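Local coordinates for blue-light receptor of the bluf-family (Rhodobacter sphaeroides, PDB 2BYC), which probably senses blue light through a bound flavin, as a BLUF-family photoreceptor in bacterial signalling, at residues A[8-16]-A[65-73]; A[89-98]-A[125-136]. All blocks are in the same frame, centred on the assembly; numbering follows the deposited sequence.

Overall arrangement
Two contacts sit on opposite sides of the chain's centre, their own centres 21 Å apart, and both reach the mixed sheet of the BLUF core. In chain order they are in series: contact 1 joins strand 5-14 to helix 58-69 and its following turn, and closes before contact 2 opens. Contact 2 sets the loop 89-95 and strand 96-98 against helix 120-131. Strand 5-14 links them directly, because Tyr-10 points to helix 58-69 while its neighbour Thr-9 points away from it and packs against His-125. Contact 1 builds part of the flavin site; contact 2 packs helix 120-131 against the other face; within its segment 89-98, Met-95 turns to the flavin side instead.

Contact 1 (A[8-16]-A[65-73]). With FMN (flavin mononucleotide), chain C.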
loop_
_atom_site.group_PDB
_atom_site.type_symbol
_atom_site.label_atom_id
_atom_site.label_comp_id
_atom_site.label_asym_id
_atom_site.label_seq_id
_atom_site.Cartn_x
_atom_site.Cartn_y
_atom_site.Cartn_z
ATOM N N LEU A 8 -6.881 4.485 1.770
ATOM C CA LEU A 8 -6.919 3.544 2.904
ATOM C C LEU A 8 -5.577 2.899 3.110
ATOM O O LEU A 8 -4.954 2.563 2.136
ATOM C CB LEU A 8 -7.932 2.429 2.581
ATOM C CG LEU A 8 -8.378 1.370 3.546
ATOM C CD1 LEU A 8 -9.703 1.042 2.901
ATOM C CD2 LEU A 8 -7.453 0.171 3.329
ATOM N N THR A 9 -5.152 2.728 4.361
ATOM C CA THR A 9 -3.885 2.056 4.638
ATOM C C THR A 9 -4.229 1.019 5.687
ATOM O O THR A 9 -4.922 1.358 6.622
ATOM C CB THR A 9 -2.920 3.050 5.329
ATOM O OG1 THR A 9 -2.583 4.043 4.365
ATOM C CG2 THR A 9 -1.671 2.396 5.709
ATOM N N TYR A 10 -3.747 -0.223 5.483
ATOM C CA TYR A 10 -3.943 -1.319 6.394
ATOM C C TYR A 10 -2.596 -2.006 6.578
ATOM O O TYR A 10 -1.671 -1.823 5.826
ATOM C CB TYR A 10 -5.055 -2.301 5.856
ATOM C CG TYR A 10 -4.544 -3.091 4.690
ATOM C CD1 TYR A 10 -3.652 -4.126 4.899
ATOM C CD2 TYR A 10 -4.976 -2.831 3.378
ATOM C CE1 TYR A 10 -3.141 -4.825 3.850
ATOM C CE2 TYR A 10 -4.469 -3.556 2.306
ATOM C CZ TYR A 10 -3.586 -4.564 2.562
ATOM O OH TYR A 10 -3.019 -5.318 1.580
ATOM N N ARG A 11 -2.490 -2.761 7.644
ATOM C CA ARG A 11 -1.289 -3.519 7.988
ATOM C C ARG A 11 -1.794 -4.924 8.076
ATOM O O ARG A 11 -2.930 -5.127 8.541
ATOM C CB ARG A 11 -0.844 -3.091 9.382
ATOM C CG ARG A 11 0.495 -3.624 9.771
ATOM C CD ARG A 11 0.957 -3.058 11.121
ATOM N NE ARG A 11 0.202 -3.668 12.191
ATOM C CZ ARG A 11 0.674 -4.610 12.997
ATOM N NH1 ARG A 11 1.936 -5.017 12.882
ATOM N NH2 ARG A 11 -0.111 -5.118 13.940
ATOM N N SER A 12 -0.998 -5.882 7.581
ATOM C CA SER A 12 -1.301 -7.327 7.720
ATOM C C SER A 12 -0.065 -8.071 7.984
ATOM O O SER A 12 1.023 -7.555 7.757
ATOM C CB SER A 12 -1.940 -7.917 6.474
ATOM O OG SER A 12 -1.087 -7.834 5.382
ATOM N N ARG A 13 -0.231 -9.290 8.497
ATOM C CA ARG A 13 0.871 -10.233 8.627
ATOM C C ARG A 13 1.035 -11.036 7.393
ATOM O O ARG A 13 0.088 -11.644 6.890
ATOM C CB ARG A 13 0.576 -11.261 9.706
ATOM C CG ARG A 13 1.106 -10.909 11.007
ATOM C CD ARG A 13 2.170 -11.907 11.454
ATOM N NE ARG A 13 2.996 -11.268 12.484
ATOM C CZ ARG A 13 4.147 -11.759 12.924
ATOM N NH1 ARG A 13 4.616 -12.911 12.411
ATOM N NH2 ARG A 13 4.840 -11.077 13.837
ATOM N N VAL A 14 2.265 -11.089 6.947
ATOM C CA VAL A 14 2.634 -11.884 5.791
ATOM C C VAL A 14 2.316 -13.357 5.980
ATOM O O VAL A 14 2.548 -13.901 7.025
ATOM C CB VAL A 14 4.101 -11.675 5.521
ATOM C CG1 VAL A 14 4.678 -12.779 4.758
ATOM C CG2 VAL A 14 4.247 -10.364 4.768
ATOM N N ARG A 15 1.752 -13.986 4.968
ATOM C CA ARG A 15 1.543 -15.387 5.064
ATOM C C ARG A 15 1.854 -16.058 3.722
ATOM O O ARG A 15 0.974 -16.624 3.035
ATOM C CB ARG A 15 0.135 -15.653 5.542
ATOM C CG ARG A 15 -0.006 -17.016 6.082
ATOM C CD ARG A 15 -1.390 -17.505 5.769
ATOM N NE ARG A 15 -1.676 -18.699 6.527
ATOM C CZ ARG A 15 -2.892 -19.186 6.726
ATOM N NH1 ARG A 15 -3.966 -18.562 6.204
ATOM N NH2 ARG A 15 -3.012 -20.315 7.431
ATOM N N LEU A 16 3.137 -16.001 3.374
ATOM C CA LEU A 16 3.623 -16.320 2.019
ATOM C C LEU A 16 4.298 -17.698 1.947
ATOM O O LEU A 16 5.219 -17.961 2.683
ATOM C CB LEU A 16 4.652 -15.270 1.638
ATOM C CG LEU A 16 4.212 -13.818 1.583
ATOM C CD1 LEU A 16 5.338 -13.065 0.954
ATOM C CD2 LEU A 16 3.008 -13.760 0.706
ATOM N N PHE A 65 -10.514 -3.537 -1.143
ATOM C CA PHE A 65 -10.111 -3.962 0.171
ATOM C C PHE A 65 -10.831 -5.243 0.476
ATOM O O PHE A 65 -10.279 -6.095 1.148
ATOM C CB PHE A 65 -10.454 -2.849 1.185
ATOM C CG PHE A 65 -10.028 -3.157 2.599
ATOM C CD1 PHE A 65 -8.700 -3.437 2.885
ATOM C CD2 PHE A 65 -10.935 -3.112 3.634
ATOM C CE1 PHE A 65 -8.291 -3.672 4.193
ATOM C CE2 PHE A 65 -10.531 -3.354 4.941
ATOM C CZ PHE A 65 -9.205 -3.639 5.217
ATOM N N ARG A 66 -12.058 -5.384 -0.054
ATOM C CA ARG A 66 -12.858 -6.565 0.186
ATOM C C ARG A 66 -12.145 -7.748 -0.355
ATOM O O ARG A 66 -12.085 -8.735 0.334
ATOM C CB ARG A 66 -14.240 -6.529 -0.472
ATOM C CG ARG A 66 -15.089 -5.489 0.140
ATOM C CD ARG A 66 -16.042 -6.001 1.237
ATOM N NE ARG A 66 -16.882 -4.888 1.684
ATOM C CZ ARG A 66 -17.752 -4.266 0.893
ATOM N NH1 ARG A 66 -17.903 -4.662 -0.373
ATOM N NH2 ARG A 66 -18.446 -3.240 1.362
ATOM N N LEU A 67 -11.644 -7.644 -1.583
ATOM C CA LEU A 67 -10.915 -8.726 -2.263
ATOM C C LEU A 67 -9.618 -9.057 -1.577
ATOM O O LEU A 67 -9.308 -10.207 -1.304
ATOM C CB LEU A 67 -10.610 -8.280 -3.675
ATOM C CG LEU A 67 -11.718 -8.763 -4.583
ATOM C CD1 LEU A 67 -11.716 -7.999 -5.923
ATOM C CD2 LEU A 67 -11.599 -10.347 -4.725
ATOM N N ILE A 68 -8.853 -8.031 -1.286
ATOM C CA ILE A 68 -7.571 -8.175 -0.638
ATOM C C ILE A 68 -7.698 -8.835 0.769
ATOM O O ILE A 68 -6.814 -9.569 1.219
ATOM C CB ILE A 68 -6.895 -6.791 -0.548
ATOM C CG1 ILE A 68 -6.557 -6.183 -1.937
ATOM C CG2 ILE A 68 -5.639 -6.894 0.164
ATOM C CD1 ILE A 68 -6.068 -4.764 -1.774
ATOM N N SER A 69 -8.752 -8.483 1.495
ATOM C CA SER A 69 -9.073 -9.101 2.800
ATOM C C SER A 69 -9.470 -10.561 2.658
ATOM O O SER A 69 -9.328 -11.319 3.586
ATOM C CB SER A 69 -10.227 -8.362 3.461
ATOM O OG SER A 69 -9.831 -7.059 3.855
ATOM N N ALA A 70 -9.951 -10.962 1.495
ATOM C CA ALA A 70 -10.214 -12.373 1.241
ATOM C C ALA A 70 -8.971 -13.180 0.846
ATOM O O ALA A 70 -9.077 -14.373 0.602
ATOM C CB ALA A 70 -11.330 -12.547 0.164
ATOM N N ASP A 71 -7.808 -12.527 0.773
ATOM C CA ASP A 71 -6.565 -13.163 0.354
ATOM C C ASP A 71 -5.794 -13.952 1.432
ATOM O O ASP A 71 -5.457 -13.460 2.507
ATOM C CB ASP A 71 -5.710 -12.169 -0.414
ATOM C CG ASP A 71 -4.572 -12.844 -1.175
ATOM O OD1 ASP A 71 -3.918 -13.730 -0.615
ATOM O OD2 ASP A 71 -4.315 -12.492 -2.335
ATOM N N PRO A 72 -5.546 -15.233 1.161
ATOM C CA PRO A 72 -4.921 -16.041 2.197
ATOM C C PRO A 72 -3.442 -15.731 2.460
ATOM O O PRO A 72 -2.884 -16.289 3.401
ATOM C CB PRO A 72 -5.060 -17.452 1.659
ATOM C CG PRO A 72 -6.110 -17.350 0.511
ATOM C CD PRO A 72 -5.925 -16.012 -0.035
ATOM N N ARG A 73 -2.807 -14.883 1.641
ATOM C CA ARG A 73 -1.365 -14.700 1.729
ATOM C C ARG A 73 -1.012 -13.681 2.782
ATOM O O ARG A 73 0.163 -13.277 2.903
ATOM C CB ARG A 73 -0.780 -14.370 0.354
ATOM C CG ARG A 73 -0.972 -15.515 -0.697
ATOM C CD ARG A 73 -0.582 -15.070 -2.066
ATOM N NE ARG A 73 -1.693 -14.377 -2.685
ATOM C CZ ARG A 73 -1.694 -13.913 -3.922
ATOM N NH1 ARG A 73 -0.625 -14.079 -4.729
ATOM N NH2 ARG A 73 -2.746 -13.230 -4.347
HETATM N N1 FMN C . -4.828 -7.219 -5.865
HETATM C C2 FMN C . -5.102 -6.073 -6.578
HETATM O O2 FMN C . -5.774 -6.138 -7.634
HETATM N N3 FMN C . -4.651 -4.862 -6.167
HETATM C C4 FMN C . -3.898 -4.835 -5.046
HETATM O O4 FMN C . -3.546 -3.777 -4.634
HETATM C C4A FMN C . -3.606 -5.986 -4.307
HETATM N N5 FMN C . -2.832 -5.904 -3.162
HETATM C C5A FMN C . -2.599 -7.036 -2.367
HETATM C C6 FMN C . -1.864 -6.955 -1.205
HETATM C C7 FMN C . -1.555 -8.077 -0.423
HETATM C C7M FMN C . -0.869 -7.925 0.941
HETATM C C8 FMN C . -2.041 -9.302 -0.832
HETATM C C8M FMN C . -1.819 -10.565 -0.015
HETATM C C9 FMN C . -2.797 -9.400 -1.998
HETATM C C9A FMN C . -3.081 -8.238 -2.778
HETATM N N10 FMN C . -3.831 -8.320 -3.973
HETATM C C10 FMN C . -4.099 -7.173 -4.713
HETATM C "C1'" FMN C . -4.106 -9.623 -4.646
HETATM C "C2'" FMN C . -5.613 -9.704 -4.585
HETATM O "O2'" FMN C . -5.817 -10.261 -3.318
HETATM C "C3'" FMN C . -6.292 -10.530 -5.692
HETATM O "O3'" FMN C . -6.046 -11.879 -5.452
HETATM C "C4'" FMN C . -5.893 -10.223 -7.126
HETATM O "O4'" FMN C . -6.354 -8.939 -7.599
HETATM C "C5'" FMN C . -6.515 -11.274 -8.050
HETATM O "O5'" FMN C . -5.655 -12.314 -8.519
HETATM P P FMN C . -6.289 -13.136 -9.742
HETATM O O1P FMN C . -5.290 -14.151 -10.320
HETATM O O2P FMN C . -7.485 -13.850 -9.127
HETATM O O3P FMN C . -6.667 -12.032 -10.700
#
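The Phe-65 ring lies between Leu-8 and Ser-69. Leu-8 CD2 stands over one face, 4.2 Å from the ring centroid and 26° off the normal, a CH-pi contact; the hydroxyl of Ser-69, hydrogen-bonded to Phe-65 O, covers the opposite face, above its centre. At the ring edge Phe-65 CE1 meets Tyr-10 CD2 at 3.5 Å, and with planes 40° apart the rings form an oblique aromatic pair. Leu-8 CD2 and Ser-12 OG lie at the edge of the Tyr-10 ring, in its plane. This ring continues toward the flavin. With chi1 at 72°, its CG sits between backbone N and carbonyl carbon, and the ring slides past Phe-65 in the opposite direction until Tyr-10 OH lies 3.4 Å from both Ile-68 CG2 and FMN C6. Gln-52, which also bonds the flavin, is the hydrogen-bond partner of that hydroxyl. Ile-68 uses both branches: CG2 meets the tyrosine, while CD1 rests 3.7 Å from FMN N5.

Beyond the helix, Asp-71 OD1 accepts the backbone N-H of Arg-73, an Asx turn. The guanidinium of Arg-73 then holds the same carboxylate side-on, NE to OD1 and NH2 to OD2, with syn lone pairs used and both oxygens close to the guanidinium plane; the NH2–OD2 salt bridge is 2.7 Å. This grip fixes the rotation of Asp-71, whose OD2 takes a hydrogen bond from FMN O2' at 2.9 Å. Arg-73 O accepts from Arg-15 N at 2.7 Å, the donor above the carbonyl plane, which ties the turn to the residue just after the strand; Leu-16 CD2 packs nearby against Arg-73 CB. Strand and helix run nearly parallel and form one side of the flavin pocket, which in the BLUF fold lies between helices 19-37 and 58-69 on one face of the sheet.

Contact 2 (A[89-98]-A[125-136]); sequences RFPDWSMRIV and HRTIAASLSRGD. Unlike the reference sequence in segment 125-136: Arg-134 (reference Lys).
Phe-90 turns its edge toward the face of His-125 in an offset edge-to-face pair, centroids 5.7 Å apart and planes at 65°. With chi1 at -44°, Phe-90 CG lies anti to the carbonyl carbon, and the ring swings in against the helix, bringing Phe-90 CE2 within 4.1 Å of Ala-129 CB. Arg-89 CD lies over one face of His-125, offset toward the imidazole rim, with guanidinium and ring planes 26° apart; the charged end of Arg-89 is paired with Glu-83. In the BLUF architecture this is the C-terminal helix lying across the sheet face away from the flavin, and Ile-128 reaches Ile-42 and Leu-44 of strand 40-45; Ile-128 CG2 lies 4.3 Å from Val-98 CG2. Leu-132 splits its methyls: CD1 meets the edge of the Phe-90 ring, 4.2 Å from Phe-90 CD2, and stands 3.5 Å from Trp-93 NE1, while CD2 stands 3.5 Å from Arg-96 NE, a buried nitrogen with no partner in the model. Arg-96 CD lies over the centre of the indole, and Arg-96 NH1 bridges to Glu-102. At the exposed end Asp-92 OD2 and Asp-136 OD2 approach to 3.1 Å, two acceptors whose closeness probably raises the proton affinity of one.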
loop_
_atom_site.group_PDB
_atom_site.type_symbol
_atom_site.label_atom_id
_atom_site.label_comp_id
_atom_site.label_asym_id
_atom_site.label_seq_id
_atom_site.Cartn_x
_atom_site.Cartn_y
_atom_site.Cartn_z
ATOM N N ARG A 89 -1.641 10.775 -3.546
ATOM C CA ARG A 89 -0.255 10.846 -3.068
ATOM C C ARG A 89 0.696 10.081 -4.021
ATOM O O ARG A 89 1.832 10.478 -4.176
ATOM C CB ARG A 89 -0.195 10.292 -1.637
ATOM C CG ARG A 89 -1.415 10.712 -0.759
ATOM C CD ARG A 89 -1.764 9.702 0.459
ATOM N NE ARG A 89 -2.610 10.369 1.514
ATOM C CZ ARG A 89 -2.128 11.305 2.313
ATOM N NH1 ARG A 89 -0.836 11.652 2.190
ATOM N NH2 ARG A 89 -2.911 11.919 3.209
ATOM N N PHE A 90 0.235 8.983 -4.631
ATOM C CA PHE A 90 1.040 8.170 -5.543
ATOM C C PHE A 90 0.347 8.016 -6.887
ATOM O O PHE A 90 0.073 6.905 -7.331
ATOM C CB PHE A 90 1.308 6.749 -4.940
ATOM C CG PHE A 90 1.669 6.811 -3.518
ATOM C CD1 PHE A 90 0.672 6.696 -2.532
ATOM C CD2 PHE A 90 2.987 7.183 -3.135
ATOM C CE1 PHE A 90 0.964 6.816 -1.171
ATOM C CE2 PHE A 90 3.307 7.342 -1.769
ATOM C CZ PHE A 90 2.283 7.144 -0.787
ATOM N N PRO A 91 0.091 9.141 -7.563
ATOM C CA PRO A 91 -0.683 9.062 -8.776
ATOM C C PRO A 91 -0.015 8.238 -9.876
ATOM O O PRO A 91 -0.706 7.670 -10.767
ATOM C CB PRO A 91 -0.852 10.558 -9.174
ATOM C CG PRO A 91 0.267 11.255 -8.519
ATOM C CD PRO A 91 0.429 10.531 -7.221
ATOM N N ASP A 92 1.296 8.098 -9.819
ATOM C CA ASP A 92 1.943 7.511 -10.952
ATOM C C ASP A 92 1.951 5.995 -10.880
ATOM O O ASP A 92 2.381 5.348 -11.829
ATOM C CB ASP A 92 3.369 8.078 -11.125
ATOM C CG ASP A 92 3.378 9.590 -11.275
ATOM O OD1 ASP A 92 2.387 10.139 -11.815
ATOM O OD2 ASP A 92 4.363 10.239 -10.823
ATOM N N TRP A 93 1.499 5.426 -9.768
ATOM C CA TRP A 93 1.680 3.980 -9.497
ATOM C C TRP A 93 0.391 3.321 -9.132
ATOM O O TRP A 93 -0.228 3.625 -8.111
ATOM C CB TRP A 93 2.681 3.709 -8.384
ATOM C CG TRP A 93 3.949 4.451 -8.514
ATOM C CD1 TRP A 93 4.210 5.724 -8.084
ATOM C CD2 TRP A 93 5.141 3.978 -9.142
ATOM N NE1 TRP A 93 5.498 6.062 -8.412
ATOM C CE2 TRP A 93 6.094 4.999 -9.043
ATOM C CE3 TRP A 93 5.499 2.775 -9.759
ATOM C CZ2 TRP A 93 7.391 4.853 -9.494
ATOM C CZ3 TRP A 93 6.820 2.637 -10.250
ATOM C CH2 TRP A 93 7.731 3.678 -10.110
ATOM N N SER A 94 0.041 2.393 -9.995
ATOM C CA SER A 94 -1.001 1.424 -9.824
ATOM C C SER A 94 -0.814 0.613 -8.525
ATOM O O SER A 94 -1.749 0.469 -7.790
ATOM C CB SER A 94 -0.975 0.513 -11.058
ATOM O OG SER A 94 -2.119 -0.300 -11.111
ATOM N N MET A 95 0.407 0.125 -8.287
ATOM C CA MET A 95 0.849 -0.447 -6.992
ATOM C C MET A 95 2.362 -0.399 -7.163
ATOM O O MET A 95 2.869 -0.860 -8.131
ATOM C CB MET A 95 0.268 -1.858 -6.780
ATOM C CG MET A 95 0.282 -2.420 -5.335
ATOM S SD MET A 95 0.187 -1.070 -4.192
ATOM C CE MET A 95 -1.493 -0.429 -4.459
ATOM N N ARG A 96 3.067 0.288 -6.298
ATOM C CA ARG A 96 4.527 0.197 -6.350
ATOM C C ARG A 96 4.879 -0.688 -5.141
ATOM O O ARG A 96 4.292 -0.496 -4.071
ATOM C CB ARG A 96 5.197 1.547 -6.216
ATOM C CG ARG A 96 6.691 1.426 -6.620
ATOM C CD ARG A 96 7.346 2.703 -6.389
ATOM N NE ARG A 96 8.781 2.728 -6.676
ATOM C CZ ARG A 96 9.738 2.019 -6.059
ATOM N NH1 ARG A 96 9.438 1.101 -5.141
ATOM N NH2 ARG A 96 11.022 2.206 -6.400
ATOM N N ILE A 97 5.716 -1.696 -5.291
ATOM C CA ILE A 97 6.069 -2.487 -4.094
ATOM C C ILE A 97 7.321 -1.807 -3.583
ATOM O O ILE A 97 8.179 -1.353 -4.384
ATOM C CB ILE A 97 6.317 -3.950 -4.368
ATOM C CG1 ILE A 97 6.619 -4.623 -3.038
ATOM C CG2 ILE A 97 7.380 -4.173 -5.398
ATOM C CD1 ILE A 97 6.652 -6.087 -3.051
ATOM N N VAL A 98 7.392 -1.705 -2.261
ATOM C CA VAL A 98 8.537 -1.159 -1.587
ATOM C C VAL A 98 9.034 -2.277 -0.633
ATOM O O VAL A 98 8.448 -2.509 0.408
ATOM C CB VAL A 98 8.218 0.114 -0.791
ATOM C CG1 VAL A 98 9.466 0.571 -0.137
ATOM C CG2 VAL A 98 7.755 1.246 -1.718
ATOM N N HIS A 125 4.381 7.870 4.212
ATOM C CA HIS A 125 3.835 8.530 3.021
ATOM C C HIS A 125 4.753 9.662 2.517
ATOM O O HIS A 125 4.974 9.836 1.343
ATOM C CB HIS A 125 2.436 9.095 3.301
ATOM C CG HIS A 125 1.334 8.078 3.363
ATOM N ND1 HIS A 125 1.446 6.791 2.875
ATOM C CD2 HIS A 125 0.077 8.187 3.835
ATOM C CE1 HIS A 125 0.307 6.155 3.057
ATOM N NE2 HIS A 125 -0.547 6.984 3.625
ATOM N N ARG A 126 5.250 10.438 3.445
ATOM C CA ARG A 126 6.099 11.561 3.169
ATOM C C ARG A 126 7.413 11.113 2.550
ATOM O O ARG A 126 7.850 11.623 1.538
ATOM C CB ARG A 126 6.370 12.271 4.501
ATOM C CG ARG A 126 7.132 13.567 4.430
ATOM C CD ARG A 126 7.444 14.114 5.824
ATOM N NE ARG A 126 8.721 13.609 6.271
ATOM C CZ ARG A 126 8.907 13.027 7.445
ATOM N NH1 ARG A 126 7.887 12.918 8.306
ATOM N NH2 ARG A 126 10.118 12.552 7.750
ATOM N N THR A 127 8.066 10.159 3.160
ATOM C CA THR A 127 9.375 9.848 2.691
ATOM C C THR A 127 9.319 9.064 1.405
ATOM O O THR A 127 10.140 9.256 0.507
ATOM C CB THR A 127 10.189 9.127 3.782
ATOM O OG1 THR A 127 9.747 7.782 3.927
ATOM C CG2 THR A 127 10.034 9.831 5.105
ATOM N N ILE A 128 8.381 8.128 1.312
ATOM C CA ILE A 128 8.161 7.411 0.035
ATOM C C ILE A 128 7.719 8.319 -1.128
ATOM O O ILE A 128 8.369 8.315 -2.186
ATOM C CB ILE A 128 7.204 6.186 0.187
ATOM C CG1 ILE A 128 7.749 5.340 1.369
ATOM C CG2 ILE A 128 7.193 5.455 -1.142
ATOM C CD1 ILE A 128 6.874 4.132 1.804
ATOM N N ALA A 129 6.644 9.075 -0.961
ATOM C CA ALA A 129 6.237 10.072 -2.003
ATOM C C ALA A 129 7.420 10.898 -2.489
ATOM O O ALA A 129 7.595 11.113 -3.693
ATOM C CB ALA A 129 5.147 11.012 -1.466
ATOM N N ALA A 130 8.237 11.341 -1.535
ATOM C CA ALA A 130 9.337 12.244 -1.811
ATOM C C ALA A 130 10.425 11.549 -2.585
ATOM O O ALA A 130 11.018 12.133 -3.476
ATOM C CB ALA A 130 9.906 12.803 -0.515
ATOM N N SER A 131 10.697 10.309 -2.255
ATOM C CA SER A 131 11.685 9.561 -2.990
ATOM C C SER A 131 11.301 9.473 -4.468
ATOM O O SER A 131 12.095 9.787 -5.337
ATOM C CB SER A 131 11.905 8.169 -2.346
ATOM O OG SER A 131 12.176 7.176 -3.337
ATOM N N LEU A 132 10.085 9.028 -4.755
ATOM C CA LEU A 132 9.470 9.188 -6.055
ATOM C C LEU A 132 9.350 10.701 -6.181
ATOM O O LEU A 132 9.785 11.394 -5.307
ATOM C CB LEU A 132 8.101 8.506 -6.024
ATOM C CG LEU A 132 8.057 7.176 -5.262
ATOM C CD1 LEU A 132 6.639 6.585 -5.193
ATOM C CD2 LEU A 132 8.970 6.145 -5.899
ATOM N N SER A 133 8.782 11.286 -7.210
ATOM C CA SER A 133 8.708 12.773 -7.205
ATOM C C SER A 133 10.034 13.359 -7.647
ATOM O O SER A 133 10.051 14.116 -8.621
ATOM C CB SER A 133 8.356 13.399 -5.830
ATOM O OG SER A 133 7.034 13.091 -5.390
ATOM N N ARG A 134 11.112 13.043 -6.904
ATOM C CA ARG A 134 12.509 13.417 -7.258
ATOM C C ARG A 134 12.838 12.989 -8.679
ATOM O O ARG A 134 13.489 13.745 -9.449
ATOM C CB ARG A 134 13.530 12.832 -6.264
ATOM C CG ARG A 134 13.696 13.675 -5.010
ATOM C CD ARG A 134 14.701 13.055 -4.056
ATOM N NE ARG A 134 14.135 12.895 -2.708
ATOM C CZ ARG A 134 14.715 12.214 -1.714
ATOM N NH1 ARG A 134 15.904 11.643 -1.882
ATOM N NH2 ARG A 134 14.111 12.106 -0.537
ATOM N N GLY A 135 12.317 11.809 -9.051
ATOM C CA GLY A 135 12.457 11.299 -10.407
ATOM C C GLY A 135 11.447 11.791 -11.420
ATOM O O GLY A 135 11.465 11.365 -12.574
ATOM N N ASP A 136 10.583 12.715 -11.030
ATOM C CA ASP A 136 9.517 13.031 -11.926
ATOM C C ASP A 136 9.855 14.144 -12.969
ATOM O O ASP A 136 10.869 14.840 -12.845
ATOM C CB ASP A 136 8.195 13.182 -11.130
ATOM C CG ASP A 136 7.586 11.780 -10.707
ATOM O OD1 ASP A 136 7.862 10.728 -11.380
ATOM O OD2 ASP A 136 6.828 11.712 -9.709
#